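Local coordinates for flavoprotein (Thermotoga maritima, PDB 5V8S) that probably transfers electrons as an oxidoreductase, carrying a mu-oxo-diiron centre in a metallo-beta-lactamase-like domain joined to a flavodoxin-like domain expected to bind FMN, at residues 28-33 / 78-83. The protein carries 1 engineered substitution. Numbering follows the deposited sequence.
Sequences YVLRID and IDALSK
Leu30 reaches from strand 26-34 to two residues of helix 74-82, Ala80 and Leu81, and all three are buried. The nearest CA atoms, those of Leu30 and Ala80, lie 7.3 Å apart. The CB of Leu30 points toward the helix; its chi1 of -63° puts CG anti to the carbonyl carbon, beside the backbone N, and the two methyls part there. CD2 takes Ala80, 4.0 Å from Ala80 CB and 4.0 Å from both C and O of Ala80, whereas CD1 meets Leu81 CD1 at 3.8 Å. Leu81 holds CG anti to its backbone N (chi1 180°), and the two leucine side chains cross at about a right angle, touching through one methyl each. The methyl pairs are apolar packing; the approach to Ala80 O is a van der Waals contact with a backbone carbonyl. Arg31, next in the strand after Leu30, grips Asp33 side-on in a salt bridge, NE 2.7 Å from Asp33 OD1 (N-H...O angle 170°) and NH2 3.1 Å from Asp33 OD2. Strand 26-34 lies between strands 16-22 and 50-59; through Leu30 touching Ala80 and Leu81, a helix packs onto this mixed sheet, as in the alpha-beta/beta-alpha sandwich of the metallo-beta-lactamase fold.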
ATOM      1  N   TYR A  28       4.100 -29.427  27.797  1.00 21.52           N
ATOM      2  CA  TYR A  28       3.747 -29.704  26.413  1.00 22.68           C
ATOM      3  C   TYR A  28       3.624 -28.392  25.661  1.00 21.06           C
ATOM      4  O   TYR A  28       3.153 -27.388  26.211  1.00 22.16           O
ATOM      5  CB  TYR A  28       2.395 -30.419  26.316  1.00 25.70           C
ATOM      6  CG  TYR A  28       2.394 -31.779  26.965  1.00 28.19           C
ATOM      7  CD1 TYR A  28       2.264 -31.906  28.340  1.00 29.28           C
ATOM      8  CD2 TYR A  28       2.522 -32.935  26.209  1.00 29.63           C
ATOM      9  CE1 TYR A  28       2.272 -33.141  28.945  1.00 30.28           C
ATOM     10  CE2 TYR A  28       2.536 -34.181  26.813  1.00 31.51           C
ATOM     11  CZ  TYR A  28       2.405 -34.276  28.180  1.00 31.43           C
ATOM     12  OH  TYR A  28       2.421 -35.508  28.792  1.00 33.80           O
ATOM     13  N   VAL A  29       4.026 -28.409  24.396  1.00 20.85           N
ATOM     14  CA  VAL A  29       3.655 -27.354  23.456  1.00 20.73           C
ATOM     15  C   VAL A  29       2.500 -27.847  22.605  1.00 22.23           C
ATOM     16  O   VAL A  29       2.453 -29.021  22.206  1.00 23.22           O
ATOM     17  CB  VAL A  29       4.838 -26.898  22.568  1.00 21.75           C
ATOM     18  CG1 VAL A  29       5.360 -28.063  21.720  1.00 23.41           C
ATOM     19  CG2 VAL A  29       4.446 -25.690  21.703  1.00 21.83           C
ATOM     20  N   LEU A  30       1.575 -26.934  22.322  1.00 21.05           N
ATOM     21  CA  LEU A  30       0.515 -27.113  21.334  1.00 21.52           C
ATOM     22  C   LEU A  30       0.724 -26.009  20.308  1.00 20.39           C
ATOM     23  O   LEU A  30       0.480 -24.834  20.605  1.00 20.97           O
ATOM     24  CB  LEU A  30      -0.860 -26.968  21.980  1.00 23.39           C
ATOM     25  CG  LEU A  30      -1.174 -28.024  23.037  1.00 27.25           C
ATOM     26  CD1 LEU A  30      -2.162 -27.487  24.019  1.00 30.26           C
ATOM     27  CD2 LEU A  30      -1.719 -29.270  22.384  1.00 30.22           C
ATOM     28  N   ARG A  31       1.182 -26.380  19.115  1.00 19.19           N
ATOM     29  CA  ARG A  31       1.552 -25.421  18.079  1.00 18.47           C
ATOM     30  C   ARG A  31       0.714 -25.688  16.838  1.00 20.37           C
ATOM     31  O   ARG A  31       0.629 -26.832  16.377  1.00 22.06           O
ATOM     32  CB  ARG A  31       3.054 -25.538  17.732  1.00 19.83           C
ATOM     33  CG  ARG A  31       3.475 -24.817  16.451  1.00 20.40           C
ATOM     34  CD  ARG A  31       4.977 -24.858  16.190  1.00 21.14           C
ATOM     35  NE  ARG A  31       5.232 -24.809  14.748  1.00 21.66           N
ATOM     36  CZ  ARG A  31       6.424 -24.980  14.187  1.00 22.50           C
ATOM     37  NH1 ARG A  31       7.500 -25.164  14.944  1.00 23.13           N
ATOM     38  NH2 ARG A  31       6.543 -24.974  12.864  1.00 23.38           N
ATOM     39  N   ILE A  32       0.094 -24.639  16.303  1.00 19.77           N
ATOM     40  CA  ILE A  32      -0.599 -24.730  15.020  1.00 20.33           C
ATOM     41  C   ILE A  32       0.113 -23.829  14.015  1.00 19.57           C
ATOM     42  O   ILE A  32       0.531 -22.714  14.349  1.00 20.18           O
ATOM     43  CB  ILE A  32      -2.107 -24.428  15.135  1.00 20.41           C
ATOM     44  CG1 ILE A  32      -2.797 -24.778  13.818  1.00 22.94           C
ATOM     45  CG2 ILE A  32      -2.368 -22.977  15.539  1.00 20.94           C
ATOM     46  CD1 ILE A  32      -4.302 -24.782  13.888  1.00 25.72           C
ATOM     47  N   ASP A  33       0.316 -24.346  12.815  1.00 20.06           N
ATOM     48  CA  ASP A  33       1.027 -23.636  11.750  1.00 21.04           C
ATOM     49  C   ASP A  33      -0.004 -22.976  10.832  1.00 22.15           C
ATOM     50  O   ASP A  33      -0.666 -23.658  10.044  1.00 23.31           O
ATOM     51  CB  ASP A  33       1.931 -24.614  11.000  1.00 21.81           C
ATOM     52  CG  ASP A  33       3.130 -25.035  11.821  1.00 24.38           C
ATOM     53  OD1 ASP A  33       3.261 -24.529  12.949  1.00 25.37           O
ATOM     54  OD2 ASP A  33       3.938 -25.849  11.338  1.00 26.34           O
ATOM     55  N   ILE A  78      -9.180 -27.070  20.986  1.00 28.35           N
ATOM     56  CA  ILE A  78      -9.828 -27.939  21.968  1.00 30.20           C
ATOM     57  C   ILE A  78      -9.505 -29.398  21.678  1.00 31.60           C
ATOM     58  O   ILE A  78      -9.137 -30.168  22.579  1.00 30.97           O
ATOM     59  CB  ILE A  78     -11.348 -27.683  22.005  1.00 31.29           C
ATOM     60  CG1 ILE A  78     -11.666 -26.274  22.508  1.00 32.13           C
ATOM     61  CG2 ILE A  78     -12.060 -28.729  22.851  1.00 32.82           C
ATOM     62  CD1 ILE A  78     -11.026 -25.895  23.800  1.00 34.02           C
ATOM     63  N   ASP A  79      -9.633 -29.804  20.413  1.00 34.12           N
ATOM     64  CA  ASP A  79      -9.369 -31.196  20.069  1.00 37.14           C
ATOM     65  C   ASP A  79      -7.933 -31.578  20.403  1.00 34.64           C
ATOM     66  O   ASP A  79      -7.686 -32.644  20.978  1.00 34.70           O
ATOM     67  CB  ASP A  79      -9.672 -31.440  18.591  1.00 43.74           C
ATOM     68  CG  ASP A  79     -11.123 -31.147  18.241  1.00 49.91           C
ATOM     69  OD1 ASP A  79     -11.977 -31.183  19.155  1.00 51.96           O
ATOM     70  OD2 ASP A  79     -11.410 -30.884  17.053  1.00 52.66           O
ATOM     71  N   ALA A  80      -6.971 -30.709  20.079  1.00 31.94           N
ATOM     72  CA  ALA A  80      -5.573 -31.027  20.362  1.00 30.87           C
ATOM     73  C   ALA A  80      -5.310 -31.051  21.860  1.00 30.63           C
ATOM     74  O   ALA A  80      -4.628 -31.952  22.366  1.00 31.84           O
ATOM     75  CB  ALA A  80      -4.645 -30.018  19.692  1.00 30.49           C
ATOM     76  N   LEU A  81      -5.847 -30.068  22.586  1.00 29.46           N
ATOM     77  CA  LEU A  81      -5.671 -30.023  24.034  1.00 29.73           C
ATOM     78  C   LEU A  81      -6.204 -31.290  24.700  1.00 31.09           C
ATOM     79  O   LEU A  81      -5.591 -31.817  25.642  1.00 30.99           O
ATOM     80  CB  LEU A  81      -6.402 -28.796  24.580  1.00 29.69           C
ATOM     81  CG  LEU A  81      -6.349 -28.564  26.087  1.00 30.64           C
ATOM     82  CD1 LEU A  81      -4.917 -28.354  26.556  1.00 30.03           C
ATOM     83  CD2 LEU A  81      -7.214 -27.377  26.446  1.00 31.32           C
ATOM     84  N   SER A  82      -7.347 -31.789  24.227  1.00 31.97           N
ATOM     85  CA  SER A  82      -7.995 -32.934  24.854  1.00 34.21           C
ATOM     86  C   SER A  82      -7.192 -34.214  24.691  1.00 35.19           C
ATOM     87  O   SER A  82      -7.471 -35.199  25.385  1.00 35.59           O
ATOM     88  CB  SER A  82      -9.384 -33.145  24.252  1.00 35.26           C
ATOM     89  OG  SER A  82     -10.222 -32.020  24.477  1.00 36.51           O
ATOM     90  N   LYS A  83      -6.225 -34.239  23.781  1.00 36.22           N
ATOM     91  CA  LYS A  83      -5.406 -35.430  23.614  1.00 38.67           C
ATOM     92  C   LYS A  83      -4.347 -35.555  24.700  1.00 38.84           C
ATOM     93  O   LYS A  83      -3.842 -36.661  24.931  1.00 40.56           O
ATOM     94  CB  LYS A  83      -4.756 -35.442  22.227  1.00 40.70           C
ATOM     95  CG  LYS A  83      -5.752 -35.503  21.066  1.00 42.91           C
ATOM     96  CD  LYS A  83      -5.029 -35.570  19.727  1.00 45.10           C
ATOM     97  CE  LYS A  83      -5.979 -35.439  18.544  1.00 46.39           C
ATOM     98  NZ  LYS A  83      -5.254 -35.475  17.231  1.00 46.90           N
TER